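PDB 4WU3: Myo-inositol phosphohydrolase from Mitsuokella multacida, which probably removes phosphate from myo-inositol hexakisphosphate as a PTP-like phytase and binds inositol-(1,3,4,5)-tetrakisphosphate. Local coordinates for residues R440-G443 with N444-K447; A471-D474 with K475-P479. The protein carries 2 engineered substitutions. All blocks are in the same frame, centred on the assembly; numbering follows the deposited sequence.

In the fold
Two neighbouring loops each contribute one residue to the pocket of one inositol phosphate. Interaction 1 lies in the loop between strand 432-438 and helix 449-463, and interaction 2 in the link between strands 467-471 and 484-486, all three strands sharing one mixed sheet. Their centres are 18 Å apart and their nearest atoms about 6 Å, without touching. At the 3-phosphate, Asp441 OD2 merely approaches O5P (3.2 Å), a close contact not counted as a hydrogen bond, whereas Lys477 NZ binds O6P at 2.7 Å. Ser540, Ala544 and Arg546, from the phosphate-binding P-loop of this PTP-like fold, grip the same ligand. Asp441, just before the turns of interaction 1, and Lys477, in the hairpin tip of interaction 2, thus line the pocket beside that loop.

Interaction 1. Residues R440-G443 with N444-K447; sequences RDWG and NLGK. With 4IP (inositol-(1,3,4,5)-tetrakisphosphate), chain F.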
loop_
_atom_site.group_PDB
_atom_site.type_symbol
_atom_site.label_atom_id
_atom_site.label_comp_id
_atom_site.label_asym_id
_atom_site.label_seq_id
_atom_site.Cartn_x
_atom_site.Cartn_y
_atom_site.Cartn_z
ATOM N N ARG A 440 -5.323 21.076 11.480
ATOM C CA ARG A 440 -5.326 22.186 10.506
ATOM C C ARG A 440 -6.270 23.349 10.848
ATOM O O ARG A 440 -6.587 24.175 9.991
ATOM C CB ARG A 440 -5.659 21.673 9.106
ATOM C CG ARG A 440 -4.509 20.959 8.422
ATOM C CD ARG A 440 -4.935 20.464 7.054
ATOM N NE ARG A 440 -3.957 19.548 6.482
ATOM C CZ ARG A 440 -4.040 19.035 5.259
ATOM N NH1 ARG A 440 -5.058 19.354 4.467
ATOM N NH2 ARG A 440 -3.091 18.218 4.828
ATOM N N ASP A 441 -6.701 23.428 12.100
ATOM C CA ASP A 441 -7.721 24.400 12.510
ATOM C C ASP A 441 -9.027 24.289 11.694
ATOM O O ASP A 441 -9.694 25.290 11.420
ATOM C CB ASP A 441 -7.160 25.829 12.442
ATOM C CG ASP A 441 -8.013 26.827 13.228
ATOM O OD1 ASP A 441 -8.742 26.387 14.140
ATOM O OD2 ASP A 441 -7.973 28.042 12.923
ATOM N N TRP A 442 -9.401 23.068 11.322
ATOM C CA TRP A 442 -10.604 22.847 10.519
ATOM C C TRP A 442 -11.737 22.220 11.339
ATOM O O TRP A 442 -12.503 21.388 10.842
ATOM C CB TRP A 442 -10.295 21.976 9.297
ATOM C CG TRP A 442 -9.521 22.687 8.230
ATOM C CD1 TRP A 442 -9.187 24.010 8.204
ATOM C CD2 TRP A 442 -9.014 22.124 7.016
ATOM N NE1 TRP A 442 -8.481 24.301 7.064
ATOM C CE2 TRP A 442 -8.367 23.163 6.311
ATOM C CE3 TRP A 442 -9.026 20.841 6.464
ATOM C CZ2 TRP A 442 -7.746 22.961 5.083
ATOM C CZ3 TRP A 442 -8.412 20.638 5.239
ATOM C CH2 TRP A 442 -7.776 21.697 4.564
ATOM N N GLY A 443 -11.854 22.656 12.588
ATOM C CA GLY A 443 -12.902 22.176 13.484
ATOM C C GLY A 443 -14.316 22.228 12.933
ATOM O O GLY A 443 -15.148 21.414 13.307
ATOM N N ASN A 444 -14.605 23.188 12.067
ATOM C CA ASN A 444 -15.953 23.344 11.523
ATOM C C ASN A 444 -16.004 23.235 10.005
ATOM O O ASN A 444 -16.886 23.815 9.356
ATOM C CB ASN A 444 -16.549 24.674 11.964
ATOM C CG ASN A 444 -16.967 24.659 13.410
ATOM O OD1 ASN A 444 -17.337 23.618 13.937
ATOM N ND2 ASN A 444 -16.885 25.811 14.070
ATOM N N LEU A 445 -15.069 22.477 9.445
ATOM C CA LEU A 445 -15.042 22.243 8.008
ATOM C C LEU A 445 -16.354 21.624 7.534
ATOM O O LEU A 445 -16.828 20.640 8.091
ATOM C CB LEU A 445 -13.874 21.332 7.645
ATOM C CG LEU A 445 -13.663 21.151 6.144
ATOM C CD1 LEU A 445 -13.096 22.408 5.502
ATOM C CD2 LEU A 445 -12.755 19.955 5.874
ATOM N N GLY A 446 -16.949 22.214 6.506
ATOM C CA GLY A 446 -18.167 21.663 5.919
ATOM C C GLY A 446 -19.449 22.170 6.551
ATOM O O GLY A 446 -20.533 21.858 6.077
ATOM N N LYS A 447 -19.339 22.938 7.629
ATOM C CA LYS A 447 -20.526 23.457 8.307
ATOM C C LYS A 447 -20.950 24.791 7.699
ATOM O O LYS A 447 -20.109 25.626 7.369
ATOM C CB LYS A 447 -20.265 23.667 9.803
ATOM C CG LYS A 447 -20.137 22.409 10.643
ATOM C CD LYS A 447 -20.137 22.786 12.120
ATOM C CE LYS A 447 -20.150 21.573 13.035
ATOM N NZ LYS A 447 -18.796 21.007 13.274
HETATM C C1 4IP F . -3.577 32.033 9.434
HETATM O O1 4IP F . -4.085 33.367 9.465
HETATM C C2 4IP F . -3.450 31.488 10.851
HETATM O O2 4IP F . -2.647 32.367 11.627
HETATM C C3 4IP F . -2.790 30.115 10.868
HETATM O O3 4IP F . -2.659 29.663 12.217
HETATM C C4 4IP F . -1.421 30.137 10.195
HETATM O O4 4IP F . -0.900 28.803 10.157
HETATM C C5 4IP F . -1.540 30.683 8.777
HETATM O O5 4IP F . -0.253 30.758 8.159
HETATM C C6 4IP F . -2.207 32.058 8.759
HETATM O O6 4IP F . -2.346 32.526 7.415
HETATM P P1 4IP F . -5.654 33.701 9.566
HETATM O O1P 4IP F . -6.205 33.313 8.222
HETATM O O2P 4IP F . -5.661 35.178 9.860
HETATM O O3P 4IP F . -6.143 32.866 10.723
HETATM P P3 4IP F . -3.305 28.254 12.667
HETATM O O4P 4IP F . -2.957 27.314 11.537
HETATM O O5P 4IP F . -4.779 28.558 12.811
HETATM O O6P 4IP F . -2.607 27.914 13.960
HETATM P P4 4IP F . 0.582 28.438 10.690
HETATM O O7P 4IP F . 0.673 29.081 12.052
HETATM O O8P 4IP F . 0.558 26.930 10.732
HETATM O O9P 4IP F . 1.496 29.041 9.640
HETATM P P5 4IP F . -0.095 30.421 6.587
HETATM O OPF 4IP F . -1.201 29.425 6.272
HETATM O OPG 4IP F . 1.307 29.854 6.505
HETATM O OPH 4IP F . -0.273 31.758 5.903
HETATM O O HOH W 1 -17.271 19.999 10.992
#
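The indole of Trp442 is flanked on both faces: Leu445 CD1 sits 4.3 Å above the plane on one, and Arg440 CB covers the opposite one, both offset toward the rim. At the ring's margin CH2 meets the edge of the Arg440 guanidinium, in its plane, while NE1 is bonded to the carbonyl of Asp511 and Tyr337 packs edge-to-face. The backbone carrying this cluster makes two overlapping beta turns, type I from Trp442 to Leu445 and type II from Asn444 to Lys447. The first is closed by the hydrogen bond from Leu445 N to Trp442 O (3.1 Å), and it sets the two side chains next to each other, pointing the same way, with Leu445 CD2 3.9 Å from Trp442 CE3. In the second, Gly446 has a positive phi of 89°, where a CB would jam against the preceding carbonyl. Just ahead of the turns, Asp441 faces the inositol phosphate, and Arg440 NH2 forms a salt bridge with Asp287 of the second subunit. Asn444 ND2 is held by Gln423 and Thr425. The Lys447 chain is extended until chi4 bends it (84°), bringing NZ to Asn444 OD1 at 3.1 Å, with the nitrogen tilted 20° from the amide's carbonyl plane.

Interaction 2. Residues A471-D474 with K475-P479; sequences AELD and KDKMP. With 4IP (inositol-(1,3,4,5)-tetrakisphosphate), chain F.
Asp474 curls its carboxylate back over the backbone of residues 475-479. From CB, which lies 3.8 Å from Met478 O, chi1 of 63° sets CG between the backbone N and the carbonyl carbon, and that choice turns OD1 inward. OD1 then accepts two backbone N-H groups, from Asp476 at 2.7 Å and from Met478 at 3.0 Å, which arrive from opposite faces of the carboxylate plane and should fix its rotation. OD2 lies alongside Met478 CB. The bond to Asp476 makes an Asx turn, superposed on a type I beta turn from Asp474 to Lys477 whose closing bond is Lys477 N to Asp474 O (2.8 Å). Lys477 follows with positive phi and psi, and Asp474 N bonds Met478 O, so that turn and G1 beta bulge together shape the tip of the hairpin joining strands 467-471 and 484-486. An alanine in place of Asp474 would probably leave the N-H groups of Asp476 and Met478 without their acceptor and let the bulge carrying Lys477 shift. Further down the hairpin, Ala471 CB packs on Pro479 CB at 3.7 Å. The Lys477 chain bends at chi2 and delivers NZ between two phosphates: it bonds O6P of the 3-phosphate, and O8P at 3.0 Å and O7P at 3.1 Å of the 4-phosphate, while a water links NZ to Asp474 O.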
loop_
_atom_site.group_PDB
_atom_site.type_symbol
_atom_site.label_atom_id
_atom_site.label_comp_id
_atom_site.label_asym_id
_atom_site.label_seq_id
_atom_site.Cartn_x
_atom_site.Cartn_y
_atom_site.Cartn_z
ATOM N N ALA A 471 -4.526 25.784 26.227
ATOM C CA ALA A 471 -3.095 25.846 26.001
ATOM C C ALA A 471 -2.747 26.603 24.732
ATOM O O ALA A 471 -3.470 26.550 23.738
ATOM C CB ALA A 471 -2.541 24.436 25.925
ATOM N N GLU A 472 -1.630 27.316 24.775
ATOM C CA GLU A 472 -1.070 27.873 23.573
ATOM C C GLU A 472 -0.457 26.725 22.774
ATOM O O GLU A 472 0.107 25.781 23.349
ATOM C CB GLU A 472 -0.005 28.908 23.911
ATOM C CG GLU A 472 0.573 29.615 22.696
ATOM C CD GLU A 472 1.665 30.600 23.068
ATOM O OE1 GLU A 472 1.932 30.757 24.282
ATOM O OE2 GLU A 472 2.260 31.210 22.151
ATOM N N LEU A 473 -0.578 26.793 21.451
ATOM C CA LEU A 473 0.041 25.791 20.595
ATOM C C LEU A 473 1.386 26.272 20.072
ATOM O O LEU A 473 1.539 27.444 19.756
ATOM C CB LEU A 473 -0.869 25.450 19.426
ATOM C CG LEU A 473 -2.249 24.933 19.782
ATOM C CD1 LEU A 473 -2.987 24.544 18.502
ATOM C CD2 LEU A 473 -2.138 23.762 20.749
ATOM N N ASP A 474 2.357 25.361 19.993
ATOM C CA ASP A 474 3.679 25.679 19.450
ATOM C C ASP A 474 3.714 25.520 17.921
ATOM O O ASP A 474 2.683 25.297 17.274
ATOM C CB ASP A 474 4.773 24.825 20.122
ATOM C CG ASP A 474 4.612 23.328 19.869
ATOM O OD1 ASP A 474 4.078 22.924 18.813
ATOM O OD2 ASP A 474 5.038 22.546 20.742
ATOM N N LYS A 475 4.907 25.634 17.352
ATOM C CA LYS A 475 5.088 25.549 15.908
ATOM C C LYS A 475 4.535 24.236 15.330
ATOM O O LYS A 475 4.124 24.185 14.165
ATOM C CB LYS A 475 6.576 25.714 15.569
ATOM C CG LYS A 475 6.922 25.548 14.093
ATOM C CD LYS A 475 6.171 26.536 13.211
ATOM C CE LYS A 475 6.536 26.359 11.743
ATOM N NZ LYS A 475 5.651 27.141 10.831
ATOM N N ASP A 476 4.521 23.181 16.142
ATOM C CA ASP A 476 4.042 21.871 15.702
ATOM C C ASP A 476 2.576 21.636 16.087
ATOM O O ASP A 476 2.053 20.527 15.939
ATOM C CB ASP A 476 4.923 20.759 16.287
ATOM C CG ASP A 476 6.387 20.879 15.862
ATOM O OD1 ASP A 476 6.643 21.242 14.693
ATOM O OD2 ASP A 476 7.282 20.604 16.692
ATOM N N LYS A 477 1.916 22.683 16.574
ATOM C CA LYS A 477 0.516 22.600 16.975
ATOM C C LYS A 477 0.337 21.671 18.165
ATOM O O LYS A 477 -0.721 21.049 18.334
ATOM C CB LYS A 477 -0.360 22.104 15.819
ATOM C CG LYS A 477 -0.241 22.901 14.535
ATOM C CD LYS A 477 -0.588 24.370 14.730
ATOM C CE LYS A 477 -0.296 25.140 13.447
ATOM N NZ LYS A 477 -0.228 26.613 13.638
ATOM N N MET A 478 1.376 21.554 18.979
ATOM C CA MET A 478 1.300 20.758 20.194
ATOM C C MET A 478 1.189 21.706 21.376
ATOM O O MET A 478 1.786 22.782 21.373
ATOM C CB MET A 478 2.534 19.870 20.330
ATOM C CG MET A 478 2.671 18.850 19.211
ATOM S SD MET A 478 1.327 17.651 19.197
ATOM C CE MET A 478 1.821 16.566 20.532
ATOM N N PRO A 479 0.417 21.320 22.393
ATOM C CA PRO A 479 0.227 22.248 23.499
ATOM C C PRO A 479 1.513 22.509 24.273
ATOM O O PRO A 479 2.331 21.602 24.435
ATOM C CB PRO A 479 -0.803 21.540 24.385
ATOM C CG PRO A 479 -0.682 20.099 24.043
ATOM C CD PRO A 479 -0.262 20.033 22.607
HETATM C C1 4IP F . -3.577 32.033 9.434
HETATM O O1 4IP F . -4.085 33.367 9.465
HETATM C C2 4IP F . -3.450 31.488 10.851
HETATM O O2 4IP F . -2.647 32.367 11.627
HETATM C C3 4IP F . -2.790 30.115 10.868
HETATM O O3 4IP F . -2.659 29.663 12.217
HETATM C C4 4IP F . -1.421 30.137 10.195
HETATM O O4 4IP F . -0.900 28.803 10.157
HETATM C C5 4IP F . -1.540 30.683 8.777
HETATM O O5 4IP F . -0.253 30.758 8.159
HETATM C C6 4IP F . -2.207 32.058 8.759
HETATM O O6 4IP F . -2.346 32.526 7.415
HETATM P P1 4IP F . -5.654 33.701 9.566
HETATM O O1P 4IP F . -6.205 33.313 8.222
HETATM O O2P 4IP F . -5.661 35.178 9.860
HETATM O O3P 4IP F . -6.143 32.866 10.723
HETATM P P3 4IP F . -3.305 28.254 12.667
HETATM O O4P 4IP F . -2.957 27.314 11.537
HETATM O O5P 4IP F . -4.779 28.558 12.811
HETATM O O6P 4IP F . -2.607 27.914 13.960
HETATM P P4 4IP F . 0.582 28.438 10.690
HETATM O O7P 4IP F . 0.673 29.081 12.052
HETATM O O8P 4IP F . 0.558 26.930 10.732
HETATM O O9P 4IP F . 1.496 29.041 9.640
HETATM P P5 4IP F . -0.095 30.421 6.587
HETATM O OPF 4IP F . -1.201 29.425 6.272
HETATM O OPG 4IP F . 1.307 29.854 6.505
HETATM O OPH 4IP F . -0.273 31.758 5.903
HETATM O O HOH W 2 1.582 27.385 16.042
#